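Local atomic coordinates of proximal thread matrix protein 1 (Mytilus galloprovincialis, PDB entry 4CN9), a protein that probably binds collagen as a matrix protein of the mussel byssus, is built from two von Willebrand factor type A domains and carries zinc ions. Residues 210-215 and 219-224; 196-201 and 238-243; 271-276 and 328-333. All blocks are in the same frame, centred on the assembly; numbering follows the deposited sequence.

Contacts 1 and 2 belong to the first von Willebrand factor type A domain, contact 3 to the second. The first two are neighbours, their centres about 9 Å apart, and share one sheet: strand 221-224 of contact 1 pairs with strand 195-202 of contact 2, with L222 N 2.8 Å from A199 O in a probable hydrogen bond. Along the chain, contact 1 falls wholly between the two segments of contact 2. Contact 3 opens only after both have closed and lies about 37 and 40 Å away, centre to centre. Contacts 1 and 2 thus fasten successive helices and strands near one edge of the first domain's sheet, while contact 3 is a separate helix-to-loop join in the second domain, touching neither.

Contact 1 of 3, residues 210-215 and 219-224; sequences ELEQIA and NYVLTT
V221 turns its two methyl groups onto the last turn of helix 208-214, where L211, E212 and A215 receive them. With CG1 anti to the backbone N (chi1 177°), its two branches diverge over the helix surface: CG1 lies against L211 CB at 3.9 Å, while CG2 settles among backbone atoms, 3.5 Å from L211 O and 3.6 Å from E212 CA. L211 O is also the acceptor for A215 N at 2.9 Å, so the methyl packs beside a carbonyl whose polar need is already met within the helix. E212 crosses the valine at about a right angle; its CG meets CG2, and the rest of its extended chain carries the carboxylate onward. A215, the first residue to leave helical geometry, approaches from the other end of this turn: its CB is 3.8 Å from V221 CG2 and 3.9 Å from Y220 CB. Of the Y220 side chain it is CB that meets A215; the ring leads away to lie against T196, I198 and L240. No hydrogen bond joins the two segments; methyls pack on carbon atoms and on one helix carbonyl. Nearby, K191 NZ donates hydrogen bonds to Q213 O and A215 O at the end of the helix. Strand 221-224 is held instead by its neighbour, L222 pairing its backbone with A199 and G201. The arrangement is the return from helix to strand in a beta-alpha-beta unit, in which strand 195-202, helix 208-214 and the outermost strand 221-224 follow one another at the edge of the parallel part of a vWA-domain sheet.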
# COMPACT_ATOMS: atom_id res chain seq x y z
N GLU A 210 -0.94 13.24 -1.11
CA GLU A 210 0.05 13.05 -2.18
C GLU A 210 1.04 11.95 -1.80
O GLU A 210 1.37 11.08 -2.60
CB GLU A 210 0.79 14.36 -2.47
CG GLU A 210 2.09 14.21 -3.25
CD GLU A 210 2.69 15.55 -3.66
OE1 GLU A 210 2.27 16.08 -4.72
OE2 GLU A 210 3.57 16.08 -2.93
N LEU A 211 1.51 11.98 -0.56
CA LEU A 211 2.40 10.93 -0.09
C LEU A 211 1.68 9.58 -0.08
O LEU A 211 2.26 8.54 -0.42
CB LEU A 211 2.95 11.26 1.29
CG LEU A 211 3.84 12.52 1.36
CD1 LEU A 211 4.54 12.60 2.72
CD2 LEU A 211 4.86 12.57 0.21
N GLU A 212 0.40 9.59 0.30
CA GLU A 212 -0.40 8.37 0.31
C GLU A 212 -0.57 7.74 -1.08
O GLU A 212 -0.69 6.52 -1.20
CB GLU A 212 -1.78 8.64 0.92
CG GLU A 212 -1.77 8.65 2.43
CD GLU A 212 -3.09 9.10 3.03
OE1 GLU A 212 -3.93 9.66 2.29
OE2 GLU A 212 -3.27 8.87 4.25
N GLN A 213 -0.58 8.57 -2.12
CA GLN A 213 -0.68 8.07 -3.48
C GLN A 213 0.65 7.47 -3.93
O GLN A 213 0.67 6.50 -4.69
CB GLN A 213 -1.03 9.20 -4.45
CG GLN A 213 -2.37 9.89 -4.23
CD GLN A 213 -2.68 10.90 -5.33
OE1 GLN A 213 -2.07 11.97 -5.42
NE2 GLN A 213 -3.63 10.55 -6.20
N ILE A 214 1.76 8.05 -3.46
CA ILE A 214 3.12 7.62 -3.82
C ILE A 214 3.54 6.32 -3.16
O ILE A 214 4.09 5.43 -3.82
CB ILE A 214 4.14 8.73 -3.46
CG1 ILE A 214 3.95 9.93 -4.39
CG2 ILE A 214 5.56 8.23 -3.56
CD1 ILE A 214 4.61 11.21 -3.90
N ALA A 215 3.27 6.20 -1.87
CA ALA A 215 3.67 5.04 -1.08
C ALA A 215 2.96 3.76 -1.53
O ALA A 215 1.94 3.79 -2.24
CB ALA A 215 3.43 5.31 0.40
N ASN A 219 -0.70 3.25 4.78
CA ASN A 219 0.03 3.13 6.04
C ASN A 219 1.54 2.97 5.88
O ASN A 219 2.24 2.77 6.87
CB ASN A 219 -0.55 2.09 7.00
CG ASN A 219 -0.82 0.75 6.35
OD1 ASN A 219 -0.16 0.35 5.38
ND2 ASN A 219 -1.80 0.03 6.90
N TYR A 220 2.05 3.10 4.65
CA TYR A 220 3.49 3.24 4.44
C TYR A 220 3.91 4.72 4.43
O TYR A 220 5.05 5.05 4.05
CB TYR A 220 3.89 2.59 3.11
CG TYR A 220 3.89 1.08 3.14
CD1 TYR A 220 2.74 0.36 3.44
CD2 TYR A 220 5.04 0.37 2.84
CE1 TYR A 220 2.74 -1.02 3.45
CE2 TYR A 220 5.06 -1.02 2.86
CZ TYR A 220 3.91 -1.71 3.15
OH TYR A 220 3.92 -3.09 3.15
N VAL A 221 2.99 5.60 4.81
CA VAL A 221 3.29 7.02 4.97
C VAL A 221 3.45 7.33 6.46
O VAL A 221 2.56 7.03 7.25
CB VAL A 221 2.18 7.91 4.43
CG1 VAL A 221 2.51 9.39 4.70
CG2 VAL A 221 1.97 7.67 2.93
N LEU A 222 4.59 7.90 6.82
CA LEU A 222 4.85 8.29 8.20
C LEU A 222 5.05 9.80 8.26
O LEU A 222 5.62 10.40 7.35
CB LEU A 222 6.08 7.58 8.73
CG LEU A 222 6.02 6.05 8.65
CD1 LEU A 222 7.34 5.47 9.03
CD2 LEU A 222 4.91 5.50 9.53
N THR A 223 4.54 10.43 9.32
CA THR A 223 4.62 11.88 9.44
C THR A 223 5.16 12.28 10.81
O THR A 223 5.00 11.56 11.80
CB THR A 223 3.24 12.56 9.24
OG1 THR A 223 2.35 12.13 10.28
CG2 THR A 223 2.65 12.19 7.89
N THR A 224 5.83 13.42 10.86
CA THR A 224 6.35 13.95 12.10
C THR A 224 6.37 15.47 11.99
O THR A 224 6.41 16.03 10.88
CB THR A 224 7.75 13.39 12.42
OG1 THR A 224 8.22 13.93 13.65
CG2 THR A 224 8.73 13.72 11.31

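Contact 2 of 3, residues 196-201 and 238-243; sequences TVIAIG and IDLACE
I198, midway along strand 195-202, faces the closing turn of helix 234-241, its CA 7.5 Å from that of L240. The strand runs extended, and the helix ends at A241, where C242 leaves helical geometry. I198 carries the contact. CG1 stands anti to the carbonyl carbon (chi1 -66°), and from there CD1 reaches to the helix backbone, 3.6 Å from A241 N. The same methyl lies 3.9 Å from L240 CB and 4.0 Å from A241 CB, so it is seated against the CB atoms of both residues as well as that backbone nitrogen; the L240 and I198 side chains cross obliquely, meeting at L240 CB. Beside this apolar seat a water lies between the segments, 3.2 Å from T196 OG1 and 2.9 Å from E243 O, a possible bridge from the start of the strand to the backbone just beyond the helix. C242 turns away from the strand to its disulfide with C50. Strand 195-202 runs between strands 166-173 and 221-224, and helix 234-241 lies over the same face of the sheet as helix 73-85, whose F80 and L84 meet I200 and I238, respectively.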
# COMPACT_ATOMS: atom_id res chain seq x y z
N THR A 196 9.04 -1.44 -3.21
CA THR A 196 8.31 -0.95 -2.04
C THR A 196 8.65 0.51 -1.84
O THR A 196 9.83 0.88 -1.89
CB THR A 196 8.70 -1.72 -0.76
OG1 THR A 196 8.47 -3.12 -0.94
CG2 THR A 196 7.91 -1.23 0.44
N VAL A 197 7.64 1.35 -1.60
CA VAL A 197 7.86 2.76 -1.37
C VAL A 197 7.33 3.20 0.01
O VAL A 197 6.15 3.02 0.34
CB VAL A 197 7.24 3.62 -2.48
CG1 VAL A 197 7.55 5.08 -2.26
CG2 VAL A 197 7.76 3.16 -3.85
N ILE A 198 8.23 3.75 0.82
CA ILE A 198 7.87 4.31 2.12
C ILE A 198 8.08 5.81 2.00
O ILE A 198 9.08 6.27 1.42
CB ILE A 198 8.76 3.73 3.25
CG1 ILE A 198 8.46 2.24 3.42
CG2 ILE A 198 8.55 4.47 4.56
CD1 ILE A 198 9.64 1.40 3.95
N ALA A 199 7.12 6.58 2.50
CA ALA A 199 7.19 8.03 2.44
C ALA A 199 7.14 8.65 3.84
O ALA A 199 6.24 8.35 4.63
CB ALA A 199 6.03 8.57 1.60
N ILE A 200 8.11 9.50 4.14
CA ILE A 200 8.16 10.26 5.39
C ILE A 200 7.99 11.75 5.13
O ILE A 200 8.76 12.37 4.36
CB ILE A 200 9.49 10.05 6.12
CG1 ILE A 200 9.73 8.57 6.40
CG2 ILE A 200 9.50 10.87 7.43
CD1 ILE A 200 11.16 8.21 6.72
N GLY A 201 6.97 12.31 5.77
CA GLY A 201 6.66 13.72 5.67
C GLY A 201 7.03 14.44 6.95
O GLY A 201 6.70 14.00 8.05
N ILE A 238 11.60 0.65 9.73
CA ILE A 238 12.22 -0.65 9.59
C ILE A 238 11.15 -1.74 9.50
O ILE A 238 11.31 -2.69 8.74
CB ILE A 238 13.16 -0.96 10.77
CG1 ILE A 238 14.27 0.09 10.85
CG2 ILE A 238 13.72 -2.36 10.64
CD1 ILE A 238 15.04 0.31 9.56
N ASP A 239 10.08 -1.60 10.27
CA ASP A 239 8.98 -2.57 10.24
C ASP A 239 8.36 -2.64 8.86
O ASP A 239 8.06 -3.73 8.37
CB ASP A 239 7.90 -2.20 11.26
CG ASP A 239 8.32 -2.48 12.70
OD1 ASP A 239 9.32 -3.20 12.89
OD2 ASP A 239 7.66 -1.97 13.62
N LEU A 240 8.15 -1.48 8.24
CA LEU A 240 7.59 -1.43 6.89
C LEU A 240 8.59 -1.90 5.84
O LEU A 240 8.21 -2.57 4.86
CB LEU A 240 7.12 -0.01 6.55
CG LEU A 240 5.97 0.56 7.38
CD1 LEU A 240 5.95 2.09 7.29
CD2 LEU A 240 4.65 -0.02 6.90
N ALA A 241 9.87 -1.56 6.02
CA ALA A 241 10.90 -1.98 5.07
C ALA A 241 11.06 -3.48 5.10
O ALA A 241 11.40 -4.10 4.09
CB ALA A 241 12.23 -1.32 5.39
N CYS A 242 10.80 -4.08 6.26
CA CYS A 242 10.99 -5.50 6.44
C CYS A 242 9.69 -6.28 6.21
O CYS A 242 9.64 -7.48 6.46
CB CYS A 242 11.51 -5.80 7.85
SG CYS A 242 12.81 -7.04 7.90
N GLU A 243 8.65 -5.59 5.76
CA GLU A 243 7.40 -6.23 5.40
C GLU A 243 7.56 -6.86 4.02
O GLU A 243 7.81 -6.17 3.04
CB GLU A 243 6.27 -5.21 5.39
CG GLU A 243 4.87 -5.79 5.22
CD GLU A 243 4.32 -6.42 6.49
OE1 GLU A 243 4.98 -6.32 7.55
OE2 GLU A 243 3.22 -7.00 6.44
O HOH W 1 9.81 -5.06 1.21

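Contact 3 of 3, residues 271-276 and 328-333; sequences NNYQLM and VTPSII. Unlike the reference sequence in segment 328-333: T329 (reference Ser).
Y273 reaches from near the start of helix 272-285 to the loop 328-333, its ring meeting V328 and P330. With CG anti to the backbone N (chi1 -165°), the ring extends to the loop and its OH arrives at V328. The tight part is at this hydroxyl end. OH sits 3.2 Å from V328 CG1 and donates a long, weak hydrogen bond of 3.4 Å to V328 O. That oxygen lies in the ring plane at its edge, 3.3 Å from CE2 of Y273, and accepts a second bond from K277 NZ. Deeper in, Y273 and V328 both rest on F259 of strand 253-260. On the solvent side, exposed P330 lies over one face of the Y273 ring in a CH-pi contact, its CB 4.1 Å from the ring centroid and 15° off the normal, while its CD touches CE2 at 3.6 Å. With an alanine in place of the tyrosine, P330 would probably lose the face it packs on, V328 O would lose the hydroxyl, and a gap is likely to open beneath the loop. Here the loop joining helices 318-327 and 338-349 is laid against the helix that follows the central strand 253-260 of the second vWA domain.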
# COMPACT_ATOMS: atom_id res chain seq x y z
N ASN A 271 -29.54 -8.63 -15.45
CA ASN A 271 -28.40 -9.52 -15.29
C ASN A 271 -27.34 -9.03 -14.31
O ASN A 271 -26.45 -9.79 -13.96
CB ASN A 271 -27.64 -9.71 -16.62
CG ASN A 271 -28.49 -10.31 -17.70
OD1 ASN A 271 -28.71 -11.53 -17.72
ND2 ASN A 271 -28.93 -9.47 -18.65
N ASN A 272 -27.41 -7.77 -13.89
CA ASN A 272 -26.27 -7.16 -13.21
C ASN A 272 -25.87 -7.91 -11.95
O ASN A 272 -24.69 -8.19 -11.72
CB ASN A 272 -26.55 -5.69 -12.90
CG ASN A 272 -26.43 -4.79 -14.13
OD1 ASN A 272 -25.85 -5.19 -15.13
ND2 ASN A 272 -26.95 -3.58 -14.03
N TYR A 273 -26.87 -8.24 -11.14
CA TYR A 273 -26.61 -8.81 -9.83
C TYR A 273 -25.97 -10.18 -10.00
O TYR A 273 -25.03 -10.52 -9.28
CB TYR A 273 -27.92 -8.90 -9.06
CG TYR A 273 -27.77 -9.13 -7.58
CD1 TYR A 273 -27.10 -8.23 -6.77
CD2 TYR A 273 -28.32 -10.26 -7.00
CE1 TYR A 273 -26.98 -8.46 -5.40
CE2 TYR A 273 -28.22 -10.49 -5.66
CZ TYR A 273 -27.54 -9.60 -4.86
OH TYR A 273 -27.45 -9.87 -3.52
N GLN A 274 -26.44 -10.97 -10.97
CA GLN A 274 -25.80 -12.26 -11.22
C GLN A 274 -24.39 -12.11 -11.78
O GLN A 274 -23.51 -12.93 -11.51
CB GLN A 274 -26.63 -13.12 -12.16
CG GLN A 274 -26.09 -14.55 -12.29
CD GLN A 274 -26.14 -15.28 -10.97
OE1 GLN A 274 -27.12 -15.18 -10.22
NE2 GLN A 274 -25.08 -16.02 -10.65
N LEU A 275 -24.17 -11.08 -12.59
CA LEU A 275 -22.83 -10.83 -13.13
C LEU A 275 -21.86 -10.54 -11.97
O LEU A 275 -20.72 -11.02 -11.95
CB LEU A 275 -22.86 -9.68 -14.14
CG LEU A 275 -23.45 -10.00 -15.52
CD1 LEU A 275 -23.60 -8.73 -16.34
CD2 LEU A 275 -22.59 -11.02 -16.27
N MET A 276 -22.32 -9.77 -11.00
CA MET A 276 -21.52 -9.47 -9.82
C MET A 276 -21.24 -10.72 -8.99
O MET A 276 -20.11 -10.95 -8.55
CB MET A 276 -22.22 -8.38 -8.98
CG MET A 276 -21.40 -7.88 -7.80
SD MET A 276 -22.33 -6.64 -6.83
CE MET A 276 -23.72 -7.62 -6.32
N VAL A 328 -27.66 -15.26 -2.08
CA VAL A 328 -27.86 -13.92 -1.51
C VAL A 328 -28.86 -13.11 -2.34
O VAL A 328 -28.72 -13.00 -3.56
CB VAL A 328 -26.52 -13.17 -1.37
CG1 VAL A 328 -26.74 -11.72 -0.95
CG2 VAL A 328 -25.66 -13.88 -0.35
N THR A 329 -29.88 -12.58 -1.68
CA THR A 329 -30.97 -11.86 -2.33
C THR A 329 -30.79 -10.35 -2.21
O THR A 329 -30.32 -9.86 -1.20
CB THR A 329 -32.33 -12.22 -1.71
OG1 THR A 329 -32.36 -11.81 -0.34
CG2 THR A 329 -32.59 -13.72 -1.78
N PRO A 330 -31.17 -9.61 -3.25
CA PRO A 330 -31.02 -8.15 -3.15
C PRO A 330 -32.15 -7.52 -2.35
O PRO A 330 -33.20 -8.12 -2.17
CB PRO A 330 -31.06 -7.69 -4.60
CG PRO A 330 -31.81 -8.77 -5.34
CD PRO A 330 -31.63 -10.05 -4.58
N SER A 331 -31.91 -6.31 -1.86
CA SER A 331 -32.90 -5.55 -1.13
C SER A 331 -33.84 -4.85 -2.10
O SER A 331 -33.52 -4.65 -3.27
CB SER A 331 -32.19 -4.53 -0.25
OG SER A 331 -33.12 -3.71 0.44
N ILE A 332 -35.01 -4.44 -1.62
CA ILE A 332 -35.89 -3.62 -2.45
C ILE A 332 -35.62 -2.12 -2.20
O ILE A 332 -36.23 -1.26 -2.83
CB ILE A 332 -37.38 -3.97 -2.24
CG1 ILE A 332 -37.80 -3.81 -0.78
CG2 ILE A 332 -37.64 -5.40 -2.69
CD1 ILE A 332 -39.28 -4.01 -0.55
N ILE A 333 -34.69 -1.83 -1.30
CA ILE A 333 -34.31 -0.45 -1.01
C ILE A 333 -33.17 -0.01 -1.91
O ILE A 333 -32.22 -0.77 -2.12
CB ILE A 333 -33.82 -0.29 0.45
CG1 ILE A 333 -34.78 -0.99 1.42
CG2 ILE A 333 -33.64 1.19 0.81
CD1 ILE A 333 -36.16 -0.40 1.44